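Local coordinates for protein CRISPR-associated endonuclease Cas9 (Campylobacter jejuni subsp. jejuni serotype O:2, PDB 5X2H) that cuts foreign DNA that pairs with its guide RNA in bacterial adaptive immunity, the HNH nuclease domain being absent from this construct, at residues 408-413 / 418-423; 269-274 / 412-417; 275-280 / 295-300. One frame throughout, in Å; residues are numbered along the deposited sequence.

Contact 1 of 3, residues 408-413 / 418-423. With nucleotides of chain C; nucleotides of chain B.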
loop_
_atom_site.group_PDB
_atom_site.type_symbol
_atom_site.label_atom_id
_atom_site.label_comp_id
_atom_site.label_asym_id
_atom_site.label_seq_id
_atom_site.Cartn_x
_atom_site.Cartn_y
_atom_site.Cartn_z
ATOM N N LYS A 408 23.108 26.873 1.580
ATOM C CA LYS A 408 24.149 27.775 1.098
ATOM C C LYS A 408 23.950 29.204 1.586
ATOM O O LYS A 408 24.914 29.974 1.624
ATOM C CB LYS A 408 24.193 27.756 -0.431
ATOM C CG LYS A 408 24.907 26.558 -1.026
ATOM C CD LYS A 408 24.650 26.463 -2.521
ATOM C CE LYS A 408 25.832 25.840 -3.244
ATOM N NZ LYS A 408 27.021 26.736 -3.209
ATOM N N LEU A 409 22.726 29.575 1.960
ATOM C CA LEU A 409 22.412 30.919 2.425
ATOM C C LEU A 409 22.423 31.040 3.941
ATOM O O LEU A 409 22.991 31.995 4.477
ATOM C CB LEU A 409 21.041 31.347 1.890
ATOM C CG LEU A 409 20.880 31.382 0.368
ATOM C CD1 LEU A 409 19.415 31.535 -0.011
ATOM C CD2 LEU A 409 21.714 32.507 -0.227
ATOM N N VAL A 410 21.813 30.085 4.645
ATOM C CA VAL A 410 21.675 30.191 6.093
ATOM C C VAL A 410 22.989 29.870 6.796
ATOM O O VAL A 410 23.349 30.517 7.785
ATOM C CB VAL A 410 20.534 29.276 6.575
ATOM C CG1 VAL A 410 20.416 29.321 8.088
ATOM C CG2 VAL A 410 19.222 29.678 5.918
ATOM N N THR A 411 23.721 28.875 6.298
ATOM C CA THR A 411 24.933 28.434 6.983
ATOM C C THR A 411 26.006 29.514 7.102
ATOM O O THR A 411 26.635 29.592 8.172
ATOM C CB THR A 411 25.499 27.191 6.285
ATOM O OG1 THR A 411 24.429 26.291 5.969
ATOM C CG2 THR A 411 26.487 26.481 7.190
ATOM N N PRO A 412 26.284 30.348 6.088
ATOM C CA PRO A 412 27.298 31.400 6.295
ATOM C C PRO A 412 26.948 32.365 7.411
ATOM O O PRO A 412 27.843 32.804 8.144
ATOM C CB PRO A 412 27.354 32.104 4.932
ATOM C CG PRO A 412 26.903 31.080 3.964
ATOM C CD PRO A 412 25.848 30.292 4.681
ATOM N N LEU A 413 25.667 32.710 7.567
ATOM C CA LEU A 413 25.279 33.617 8.642
ATOM C C LEU A 413 25.370 32.932 10.000
ATOM O O LEU A 413 25.769 33.556 10.990
ATOM C CB LEU A 413 23.867 34.149 8.404
ATOM C CG LEU A 413 23.630 34.922 7.105
ATOM C CD1 LEU A 413 22.240 35.538 7.111
ATOM C CD2 LEU A 413 24.690 35.991 6.909
ATOM N N LYS A 418 25.064 33.469 14.269
ATOM C CA LYS A 418 23.664 33.860 14.256
ATOM C C LYS A 418 22.763 32.634 14.313
ATOM O O LYS A 418 23.067 31.592 13.724
ATOM C CB LYS A 418 23.352 34.691 13.010
ATOM C CG LYS A 418 23.953 36.088 13.057
ATOM C CD LYS A 418 23.903 36.786 11.708
ATOM C CE LYS A 418 24.472 38.194 11.811
ATOM N NZ LYS A 418 24.647 38.837 10.479
ATOM N N LYS A 419 21.653 32.766 15.035
ATOM C CA LYS A 419 20.695 31.680 15.150
ATOM C C LYS A 419 19.992 31.443 13.814
ATOM O O LYS A 419 20.096 32.232 12.870
ATOM C CB LYS A 419 19.672 31.983 16.244
ATOM C CG LYS A 419 20.209 31.814 17.656
ATOM C CD LYS A 419 19.285 32.447 18.685
ATOM C CE LYS A 419 19.485 33.952 18.749
ATOM N NZ LYS A 419 18.526 34.614 19.673
ATOM N N TYR A 420 19.261 30.329 13.749
ATOM C CA TYR A 420 18.572 29.963 12.517
ATOM C C TYR A 420 17.522 31.001 12.135
ATOM O O TYR A 420 17.408 31.372 10.961
ATOM C CB TYR A 420 17.941 28.581 12.671
ATOM C CG TYR A 420 16.973 28.208 11.574
ATOM C CD1 TYR A 420 17.426 27.789 10.332
ATOM C CD2 TYR A 420 15.601 28.257 11.788
ATOM C CE1 TYR A 420 16.542 27.438 9.330
ATOM C CE2 TYR A 420 14.710 27.906 10.794
ATOM C CZ TYR A 420 15.186 27.498 9.567
ATOM O OH TYR A 420 14.302 27.149 8.573
ATOM N N ASP A 421 16.749 31.483 13.111
ATOM C CA ASP A 421 15.712 32.462 12.796
ATOM C C ASP A 421 16.319 33.803 12.404
ATOM O O ASP A 421 15.804 34.481 11.508
ATOM C CB ASP A 421 14.753 32.628 13.978
ATOM C CG ASP A 421 15.358 33.427 15.117
ATOM O OD1 ASP A 421 16.379 32.986 15.681
ATOM O OD2 ASP A 421 14.817 34.506 15.439
ATOM N N GLU A 422 17.416 34.198 13.056
ATOM C CA GLU A 422 18.065 35.458 12.705
ATOM C C GLU A 422 18.619 35.410 11.289
ATOM O O GLU A 422 18.553 36.404 10.556
ATOM C CB GLU A 422 19.181 35.776 13.699
ATOM C CG GLU A 422 18.748 35.803 15.151
ATOM C CD GLU A 422 19.913 36.045 16.090
ATOM O OE1 GLU A 422 19.910 37.075 16.798
ATOM O OE2 GLU A 422 20.840 35.207 16.111
ATOM N N ALA A 423 19.172 34.263 10.890
ATOM C CA ALA A 423 19.671 34.126 9.528
ATOM C C ALA A 423 18.535 34.204 8.518
ATOM O O ALA A 423 18.671 34.845 7.469
ATOM C CB ALA A 423 20.435 32.810 9.380
ATOM P P DC C 27 16.712 32.018 21.724
ATOM O OP1 DC C 27 17.632 33.084 22.183
ATOM O OP2 DC C 27 15.645 31.518 22.622
ATOM O "O5'" DC C 27 16.021 32.486 20.363
ATOM C "C5'" DC C 27 14.609 32.505 20.255
ATOM C "C4'" DC C 27 14.192 32.535 18.799
ATOM O "O4'" DC C 27 14.154 31.181 18.284
ATOM C "C3'" DC C 27 12.804 33.096 18.546
ATOM O "O3'" DC C 27 12.879 34.506 18.381
ATOM C "C2'" DC C 27 12.417 32.400 17.249
ATOM C "C1'" DC C 27 13.019 31.010 17.455
ATOM N N1 DC C 27 12.086 30.046 18.116
ATOM C C2 DC C 27 11.019 29.504 17.390
ATOM O O2 DC C 27 10.866 29.827 16.205
ATOM N N3 DC C 27 10.179 28.635 18.007
ATOM C C4 DC C 27 10.376 28.310 19.286
ATOM N N4 DC C 27 9.523 27.449 19.850
ATOM C C5 DC C 27 11.455 28.853 20.043
ATOM C C6 DC C 27 12.278 29.706 19.425
ATOM P P A B 4 10.608 23.068 8.728
ATOM O OP1 A B 4 10.883 22.485 7.394
ATOM O OP2 A B 4 9.628 22.417 9.636
ATOM O "O5'" A B 4 11.988 23.197 9.516
ATOM C "C5'" A B 4 13.088 23.877 8.934
ATOM C "C4'" A B 4 14.247 24.013 9.889
ATOM O "O4'" A B 4 13.904 24.879 11.005
ATOM C "C3'" A B 4 14.724 22.746 10.568
ATOM O "O3'" A B 4 15.455 21.879 9.722
ATOM C "C2'" A B 4 15.521 23.306 11.736
ATOM O "O2'" A B 4 16.759 23.837 11.289
ATOM C "C1'" A B 4 14.622 24.469 12.157
ATOM N N9 A B 4 13.669 24.023 13.189
ATOM C C8 A B 4 12.354 23.655 13.051
ATOM N N7 A B 4 11.794 23.268 14.173
ATOM C C5 A B 4 12.815 23.368 15.109
ATOM C C6 A B 4 12.872 23.100 16.488
ATOM N N6 A B 4 11.834 22.660 17.201
ATOM N N1 A B 4 14.048 23.308 17.122
ATOM C C2 A B 4 15.090 23.754 16.408
ATOM N N3 A B 4 15.162 24.040 15.109
ATOM C C4 A B 4 13.977 23.825 14.512
ATOM P P A B 3 5.455 24.197 9.983
ATOM O OP1 A B 3 5.291 23.654 8.613
ATOM O OP2 A B 3 5.390 23.274 11.143
ATOM O "O5'" A B 3 6.842 24.986 10.071
ATOM C "C5'" A B 3 7.234 25.895 9.054
ATOM C "C4'" A B 3 8.647 26.392 9.254
ATOM O "O4'" A B 3 8.702 27.322 10.368
ATOM C "C3'" A B 3 9.691 25.346 9.609
ATOM O "O3'" A B 3 10.141 24.587 8.505
ATOM C "C2'" A B 3 10.780 26.187 10.257
ATOM O "O2'" A B 3 11.527 26.890 9.275
ATOM C "C1'" A B 3 9.940 27.189 11.042
ATOM N N9 A B 3 9.684 26.688 12.403
ATOM C C8 A B 3 8.561 26.060 12.883
ATOM N N7 A B 3 8.651 25.712 14.144
ATOM C C5 A B 3 9.923 26.125 14.512
ATOM C C6 A B 3 10.631 26.044 15.722
ATOM N N6 A B 3 10.127 25.497 16.830
ATOM N N1 A B 3 11.884 26.553 15.757
ATOM C C2 A B 3 12.385 27.103 14.644
ATOM N N3 A B 3 11.819 27.233 13.446
ATOM C C4 A B 3 10.575 26.721 13.448
#
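Tyr420, whose ring touches Val410 obliquely, holds the guide RNA by its hydroxyl: OH lies 2.9 Å from O2' of A3 of chain B, and either group could donate. That ribose oxygen sits at the ring edge, in its plane, while the next sugar, of A4 of chain B, lies against one face, C1' 3.7 Å above the ring plane and displaced toward the rim. Tyrosine suits the place, offering a flat surface to one ribose and a hydroxyl to another. With CG anti to the backbone N (chi1 168°), the ring swings past Val410, whose CG1 is 4.0 Å from Tyr420 CD1. The same methyl meets CB of Ala423 at 3.7 Å, and Leu413 CB closes on that small side chain. Here helices 404-415 and 420-427 of the recognition lobe fold against each other across a turn, and alanine lets their CA atoms, Val410 and Ala423, come within 5.6 Å. The turn is tied only weakly, Lys418 N to Leu413 O at 3.4 Å; the aliphatic part of Lys418 runs alongside this oxygen before its NZ forms a salt bridge with Glu426. At the start of the second helix Glu422 takes the N-H of Lys419, the N-cap residue, N to OE2 at 2.8 Å through its anti lone pair, half a capping box. Lys419 NZ lies 3.1 Å from OP1 of target-strand DC27 of chain C.

Contact 2 of 3, residues 269-274 / 412-417; sequences FMFVAL and PLMLEG. With nucleotides of chain B.
Met414 and Phe271 meet in a Met-aromatic contact that joins helix 404-415 to the long helix 266-288 of the recognition lobe. Followed outward, the methionine starts with CB, 4.1 Å from CD1 of Leu274, a methyl that comes across it at a slant. Its CG stands beside the backbone N (chi1 -61°) and carries the chain away from its own helix toward the aromatic ring. The sulfur then closes on that ring: SD is 3.5 Å from Phe271 CE1, in an oblique approach 71° off the ring normal. The chain bends at its last torsion, and the methyl CE ends near Tyr420 N and Thr275 OG1, at the meeting point of three helices. A flexible, polarisable thioether fits such a junction, since it can turn its bulk along a bent path.

Leu274 does the remaining packing. Its CD1 also lies 4.0 Å from Leu415 N and 4.2 Å from Leu415 CG, covering the C-terminal part of helix 404-415 with apolar surface; Leu415 itself is exposed, so the contact runs from buried Met414 to a residue facing solvent. Beyond it the chain turns through Gly417, whose N is 2.9 Å from Met414 O and whose positive phi of 92° would press a beta carbon against the preceding carbonyl oxygen, which makes glycine the natural residue here. On the far side of the phenylalanine, its ring edge faces the guide RNA: Phe271 CE2 is 3.8 Å from C5' of A5 of chain B.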
loop_
_atom_site.group_PDB
_atom_site.type_symbol
_atom_site.label_atom_id
_atom_site.label_comp_id
_atom_site.label_asym_id
_atom_site.label_seq_id
_atom_site.Cartn_x
_atom_site.Cartn_y
_atom_site.Cartn_z
ATOM N N PHE A 269 26.082 18.426 7.673
ATOM C CA PHE A 269 26.872 18.269 8.890
ATOM C C PHE A 269 27.205 19.624 9.498
ATOM O O PHE A 269 27.084 19.816 10.713
ATOM C CB PHE A 269 28.156 17.491 8.594
ATOM C CG PHE A 269 27.960 16.005 8.495
ATOM C CD1 PHE A 269 26.976 15.370 9.237
ATOM C CD2 PHE A 269 28.761 15.244 7.659
ATOM C CE1 PHE A 269 26.794 14.001 9.148
ATOM C CE2 PHE A 269 28.583 13.876 7.565
ATOM C CZ PHE A 269 27.598 13.253 8.312
ATOM N N MET A 270 27.616 20.578 8.662
ATOM C CA MET A 270 27.923 21.914 9.155
ATOM C C MET A 270 26.681 22.572 9.744
ATOM O O MET A 270 26.723 23.132 10.845
ATOM C CB MET A 270 28.505 22.764 8.025
ATOM C CG MET A 270 28.947 24.151 8.445
ATOM S SD MET A 270 30.447 24.132 9.442
ATOM C CE MET A 270 31.600 23.380 8.294
ATOM N N PHE A 271 25.555 22.491 9.032
ATOM C CA PHE A 271 24.339 23.154 9.494
ATOM C C PHE A 271 23.830 22.544 10.793
ATOM O O PHE A 271 23.448 23.266 11.722
ATOM C CB PHE A 271 23.259 23.088 8.415
ATOM C CG PHE A 271 21.917 23.587 8.873
ATOM C CD1 PHE A 271 21.706 24.936 9.100
ATOM C CD2 PHE A 271 20.868 22.705 9.074
ATOM C CE1 PHE A 271 20.474 25.397 9.523
ATOM C CE2 PHE A 271 19.632 23.162 9.496
ATOM C CZ PHE A 271 19.436 24.509 9.721
ATOM N N VAL A 272 23.812 21.212 10.878
ATOM C CA VAL A 272 23.309 20.557 12.081
ATOM C C VAL A 272 24.234 20.829 13.260
ATOM O O VAL A 272 23.779 21.160 14.361
ATOM C CB VAL A 272 23.124 19.049 11.840
ATOM C CG1 VAL A 272 22.834 18.336 13.151
ATOM C CG2 VAL A 272 21.996 18.811 10.848
ATOM N N ALA A 273 25.547 20.706 13.047
ATOM C CA ALA A 273 26.492 20.995 14.120
ATOM C C ALA A 273 26.356 22.434 14.603
ATOM O O ALA A 273 26.371 22.695 15.812
ATOM C CB ALA A 273 27.921 20.712 13.656
ATOM N N LEU A 274 26.209 23.382 13.674
ATOM C CA LEU A 274 25.989 24.769 14.074
ATOM C C LEU A 274 24.665 24.937 14.804
ATOM O O LEU A 274 24.566 25.763 15.719
ATOM C CB LEU A 274 26.037 25.690 12.853
ATOM C CG LEU A 274 27.402 25.887 12.191
ATOM C CD1 LEU A 274 27.259 26.671 10.898
ATOM C CD2 LEU A 274 28.361 26.582 13.143
ATOM N N PRO A 412 26.284 30.348 6.088
ATOM C CA PRO A 412 27.298 31.400 6.295
ATOM C C PRO A 412 26.948 32.365 7.411
ATOM O O PRO A 412 27.843 32.804 8.144
ATOM C CB PRO A 412 27.354 32.104 4.932
ATOM C CG PRO A 412 26.903 31.080 3.964
ATOM C CD PRO A 412 25.848 30.292 4.681
ATOM N N LEU A 413 25.667 32.710 7.567
ATOM C CA LEU A 413 25.279 33.617 8.642
ATOM C C LEU A 413 25.370 32.932 10.000
ATOM O O LEU A 413 25.769 33.556 10.990
ATOM C CB LEU A 413 23.867 34.149 8.404
ATOM C CG LEU A 413 23.630 34.922 7.105
ATOM C CD1 LEU A 413 22.240 35.538 7.111
ATOM C CD2 LEU A 413 24.690 35.991 6.909
ATOM N N MET A 414 25.007 31.648 10.064
ATOM C CA MET A 414 25.146 30.906 11.313
ATOM C C MET A 414 26.611 30.678 11.665
ATOM O O MET A 414 26.952 30.563 12.848
ATOM C CB MET A 414 24.399 29.574 11.223
ATOM C CG MET A 414 22.899 29.716 10.988
ATOM S SD MET A 414 22.012 28.142 11.021
ATOM C CE MET A 414 22.169 27.688 12.746
ATOM N N LEU A 415 27.487 30.614 10.659
ATOM C CA LEU A 415 28.920 30.558 10.929
ATOM C C LEU A 415 29.384 31.781 11.706
ATOM O O LEU A 415 30.299 31.685 12.531
ATOM C CB LEU A 415 29.695 30.432 9.617
ATOM C CG LEU A 415 30.388 29.094 9.349
ATOM C CD1 LEU A 415 30.418 28.808 7.858
ATOM C CD2 LEU A 415 31.796 29.102 9.921
ATOM N N GLU A 416 28.761 32.934 11.466
ATOM C CA GLU A 416 29.044 34.151 12.216
ATOM C C GLU A 416 28.400 34.153 13.598
ATOM O O GLU A 416 28.443 35.180 14.283
ATOM C CB GLU A 416 28.578 35.374 11.422
ATOM C CG GLU A 416 29.139 35.441 10.010
ATOM C CD GLU A 416 28.383 36.414 9.126
ATOM O OE1 GLU A 416 27.414 37.034 9.611
ATOM O OE2 GLU A 416 28.759 36.556 7.943
ATOM N N GLY A 417 27.801 33.040 14.014
ATOM C CA GLY A 417 27.200 32.936 15.327
ATOM C C GLY A 417 25.735 33.295 15.403
ATOM O O GLY A 417 25.202 33.411 16.513
ATOM P P A B 5 15.300 20.289 9.904
ATOM O OP1 A B 5 15.885 19.604 8.723
ATOM O OP2 A B 5 13.892 20.018 10.275
ATOM O "O5'" A B 5 16.205 19.966 11.171
ATOM C "C5'" A B 5 17.537 20.451 11.243
ATOM C "C4'" A B 5 18.104 20.332 12.635
ATOM O "O4'" A B 5 17.344 21.143 13.567
ATOM C "C3'" A B 5 18.068 18.949 13.256
ATOM O "O3'" A B 5 19.076 18.091 12.757
ATOM C "C2'" A B 5 18.193 19.261 14.740
ATOM O "O2'" A B 5 19.533 19.588 15.078
ATOM C "C1'" A B 5 17.352 20.533 14.843
ATOM N N9 A B 5 15.967 20.230 15.249
ATOM C C8 A B 5 14.821 20.248 14.491
ATOM N N7 A B 5 13.744 19.914 15.161
ATOM C C5 A B 5 14.211 19.657 16.443
ATOM C C6 A B 5 13.569 19.258 17.627
ATOM N N6 A B 5 12.255 19.039 17.721
ATOM N N1 A B 5 14.331 19.090 18.729
ATOM C C2 A B 5 15.649 19.308 18.639
ATOM N N3 A B 5 16.368 19.685 17.586
ATOM C C4 A B 5 15.580 19.845 16.508
#

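Contact 3 of 3, residues 275-280 / 295-300. With nucleotides of chain C; nucleotides of chain B.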
loop_
_atom_site.group_PDB
_atom_site.type_symbol
_atom_site.label_atom_id
_atom_site.label_comp_id
_atom_site.label_asym_id
_atom_site.label_seq_id
_atom_site.Cartn_x
_atom_site.Cartn_y
_atom_site.Cartn_z
ATOM N N THR A 275 23.644 24.165 14.424
ATOM C CA THR A 275 22.344 24.285 15.075
ATOM C C THR A 275 22.427 23.892 16.544
ATOM O O THR A 275 21.971 24.633 17.421
ATOM C CB THR A 275 21.309 23.432 14.344
ATOM O OG1 THR A 275 21.124 23.940 13.017
ATOM C CG2 THR A 275 19.979 23.466 15.082
ATOM N N ARG A 276 23.026 22.734 16.836
ATOM C CA ARG A 276 23.140 22.300 18.227
ATOM C C ARG A 276 24.024 23.247 19.029
ATOM O O ARG A 276 23.688 23.603 20.166
ATOM C CB ARG A 276 23.695 20.876 18.296
ATOM C CG ARG A 276 23.320 19.992 17.123
ATOM C CD ARG A 276 22.232 18.990 17.463
ATOM N NE ARG A 276 22.600 18.141 18.592
ATOM C CZ ARG A 276 21.886 18.041 19.709
ATOM N NH1 ARG A 276 20.758 18.726 19.837
ATOM N NH2 ARG A 276 22.291 17.247 20.690
ATOM N N ILE A 277 25.153 23.667 18.457
ATOM C CA ILE A 277 26.111 24.485 19.197
ATOM C C ILE A 277 25.525 25.862 19.489
ATOM O O ILE A 277 25.502 26.310 20.641
ATOM C CB ILE A 277 27.440 24.587 18.428
ATOM C CG1 ILE A 277 28.144 23.229 18.399
ATOM C CG2 ILE A 277 28.339 25.640 19.057
ATOM C CD1 ILE A 277 29.386 23.206 17.539
ATOM N N ILE A 278 25.042 26.551 18.452
ATOM C CA ILE A 278 24.483 27.889 18.638
ATOM C C ILE A 278 23.299 27.846 19.594
ATOM O O ILE A 278 23.165 28.701 20.479
ATOM C CB ILE A 278 24.089 28.499 17.279
ATOM C CG1 ILE A 278 25.327 28.695 16.404
ATOM C CG2 ILE A 278 23.360 29.817 17.472
ATOM C CD1 ILE A 278 25.003 29.016 14.963
ATOM N N ASN A 279 22.426 26.846 19.440
ATOM C CA ASN A 279 21.262 26.750 20.314
ATOM C C ASN A 279 21.658 26.425 21.747
ATOM O O ASN A 279 20.971 26.843 22.684
ATOM C CB ASN A 279 20.284 25.704 19.779
ATOM C CG ASN A 279 19.601 26.148 18.498
ATOM O OD1 ASN A 279 19.874 27.230 17.979
ATOM N ND2 ASN A 279 18.709 25.311 17.982
ATOM N N LEU A 280 22.756 25.688 21.943
ATOM C CA LEU A 280 23.207 25.406 23.301
ATOM C C LEU A 280 23.795 26.649 23.953
ATOM O O LEU A 280 23.535 26.920 25.130
ATOM C CB LEU A 280 24.230 24.270 23.299
ATOM C CG LEU A 280 24.747 23.872 24.685
ATOM C CD1 LEU A 280 23.609 23.367 25.560
ATOM C CD2 LEU A 280 25.851 22.830 24.582
ATOM N N ASP A 295 34.425 32.863 18.959
ATOM C CA ASP A 295 35.590 32.060 19.317
ATOM C C ASP A 295 35.178 30.844 20.135
ATOM O O ASP A 295 35.593 29.716 19.843
ATOM C CB ASP A 295 36.597 32.916 20.084
ATOM C CG ASP A 295 37.012 34.156 19.316
ATOM O OD1 ASP A 295 37.212 34.058 18.087
ATOM O OD2 ASP A 295 37.128 35.232 19.940
ATOM N N ASP A 296 34.359 31.056 21.170
ATOM C CA ASP A 296 33.774 29.942 21.905
ATOM C C ASP A 296 32.918 29.060 21.006
ATOM O O ASP A 296 32.739 27.874 21.304
ATOM C CB ASP A 296 32.942 30.464 23.076
ATOM N N LEU A 297 32.385 29.614 19.915
ATOM C CA LEU A 297 31.682 28.806 18.925
ATOM C C LEU A 297 32.664 28.053 18.037
ATOM O O LEU A 297 32.478 26.863 17.763
ATOM C CB LEU A 297 30.763 29.696 18.082
ATOM C CG LEU A 297 29.934 29.100 16.938
ATOM C CD1 LEU A 297 28.678 29.921 16.765
ATOM C CD2 LEU A 297 30.701 29.056 15.620
ATOM N N ASN A 298 33.713 28.739 17.573
ATOM C CA ASN A 298 34.683 28.104 16.686
ATOM C C ASN A 298 35.426 26.973 17.383
ATOM O O ASN A 298 35.869 26.026 16.725
ATOM C CB ASN A 298 35.675 29.139 16.153
ATOM C CG ASN A 298 35.052 30.080 15.136
ATOM O OD1 ASN A 298 34.023 29.770 14.536
ATOM N ND2 ASN A 298 35.679 31.234 14.936
ATOM N N ALA A 299 35.572 27.051 18.708
ATOM C CA ALA A 299 36.239 25.981 19.440
ATOM C C ALA A 299 35.408 24.703 19.420
ATOM O O ALA A 299 35.931 23.615 19.153
ATOM C CB ALA A 299 36.520 26.425 20.876
ATOM N N LEU A 300 34.107 24.817 19.699
ATOM C CA LEU A 300 33.240 23.643 19.663
ATOM C C LEU A 300 33.106 23.101 18.245
ATOM O O LEU A 300 33.075 21.882 18.041
ATOM C CB LEU A 300 31.867 23.987 20.239
ATOM C CG LEU A 300 31.852 24.495 21.683
ATOM C CD1 LEU A 300 30.455 24.932 22.090
ATOM C CD2 LEU A 300 32.375 23.429 22.628
ATOM P P DT C 26 16.400 26.945 24.495
ATOM O OP1 DT C 26 16.938 27.785 25.587
ATOM O OP2 DT C 26 14.987 26.503 24.526
ATOM O "O5'" DT C 26 16.635 27.679 23.096
ATOM C "C5'" DT C 26 17.954 27.860 22.608
ATOM C "C4'" DT C 26 17.931 28.387 21.187
ATOM O "O4'" DT C 26 17.488 27.342 20.290
ATOM C "C3'" DT C 26 16.967 29.532 20.956
ATOM O "O3'" DT C 26 17.597 30.757 21.279
ATOM C "C2'" DT C 26 16.681 29.421 19.462
ATOM C "C1'" DT C 26 16.730 27.907 19.232
ATOM N N1 DT C 26 15.388 27.254 19.210
ATOM C C2 DT C 26 14.666 27.239 18.040
ATOM O O2 DT C 26 15.061 27.745 17.006
ATOM N N3 DT C 26 13.453 26.607 18.125
ATOM C C4 DT C 26 12.903 26.000 19.240
ATOM O O4 DT C 26 11.801 25.460 19.219
ATOM C C5 DT C 26 13.715 26.049 20.433
ATOM C C7 DT C 26 13.225 25.427 21.706
ATOM C C6 DT C 26 14.904 26.664 20.359
ATOM P P A B 5 15.300 20.289 9.904
ATOM O OP1 A B 5 15.885 19.604 8.723
ATOM O OP2 A B 5 13.892 20.018 10.275
ATOM O "O5'" A B 5 16.205 19.966 11.171
ATOM C "C5'" A B 5 17.537 20.451 11.243
ATOM C "C4'" A B 5 18.104 20.332 12.635
ATOM O "O4'" A B 5 17.344 21.143 13.567
ATOM C "C3'" A B 5 18.068 18.949 13.256
ATOM O "O3'" A B 5 19.076 18.091 12.757
ATOM C "C2'" A B 5 18.193 19.261 14.740
ATOM O "O2'" A B 5 19.533 19.588 15.078
ATOM C "C1'" A B 5 17.352 20.533 14.843
ATOM N N9 A B 5 15.967 20.230 15.249
ATOM C C8 A B 5 14.821 20.248 14.491
ATOM N N7 A B 5 13.744 19.914 15.161
ATOM C C5 A B 5 14.211 19.657 16.443
ATOM C C6 A B 5 13.569 19.258 17.627
ATOM N N6 A B 5 12.255 19.039 17.721
ATOM N N1 A B 5 14.331 19.090 18.729
ATOM C C2 A B 5 15.649 19.308 18.639
ATOM N N3 A B 5 16.368 19.685 17.586
ATOM C C4 A B 5 15.580 19.845 16.508
#
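Ile277 and Leu300 form the larger of two apolar contacts between consecutive helices. CD1 of Ile277 reaches 3.7 Å from CB of Leu300, while its other branch, CG2, comes 3.8 Å from Leu300 CD1, so the isoleucine straddles the base and one tip of the leucine. The second contact is narrower: Ile278 CG1 touches only one branch of its partner, Leu297 CD1, at 3.6 Å. Leu297 points its CB past the other helix, and placing CG anti to the backbone N (chi1 178°) is what brings that methyl across. Branched aliphatic side chains, isoleucine and leucine, suit this seam, since they fill it with hydrocarbon where the axes of segments 275-280 and 295-300 approach to 10.3 Å at 143°, roughly antiparallel, as an alpha-helical hairpin.

The packing thins out beyond these four buried residues. Leu280 turns toward the partner helix, but its CD2 stays 5.6 Å from Leu300 CD1, and on the outer side of helix 294-307 Asp295 is exposed to solvent, as a charged residue there can be. The opposite flank of segment 275-280 is no solvent face, for it lies along the guide–target heteroduplex. There the amide of Asn279 is laid over a deoxyribose oxygen, CG being 3.0 Å from O4' of DT26 of chain C, with its OD1 and ND2 about equally far from it. Arg276 passes its CD 3.7 Å from O2' of A5 of chain B and sends NH2 on to the carbonyl of Gly332.

Among its neighbours, the hairpin is covered at Leu300 by Leu318 of helix 312-318 and by Leu319, while Ile278 leans on Met414 of helix 404-415 and on Lys419 in the turn that follows.

Overall arrangement
The three contacts form one continuous helical cluster, about 39 to 44 Å from the centre of the chain and away from the predicted RuvC metal site at Asp14. Contacts 1 and 2 have centres about 7 Å apart and share helix 404-415; Thr411 CG2 of the first lies 3.6 Å from Met270 CG of the second. Contact 3 is about 9 Å from contact 2, centre to centre, and both use helix 266-288, with Met414 O 3.3 Å from Ile278 CD1. Contacts 1 and 3, about 13 Å apart, still touch through Lys419 and Ile278. Together they lie along the RNA–DNA heteroduplex, meeting the guide in all three and the target strand in contacts 1 and 3.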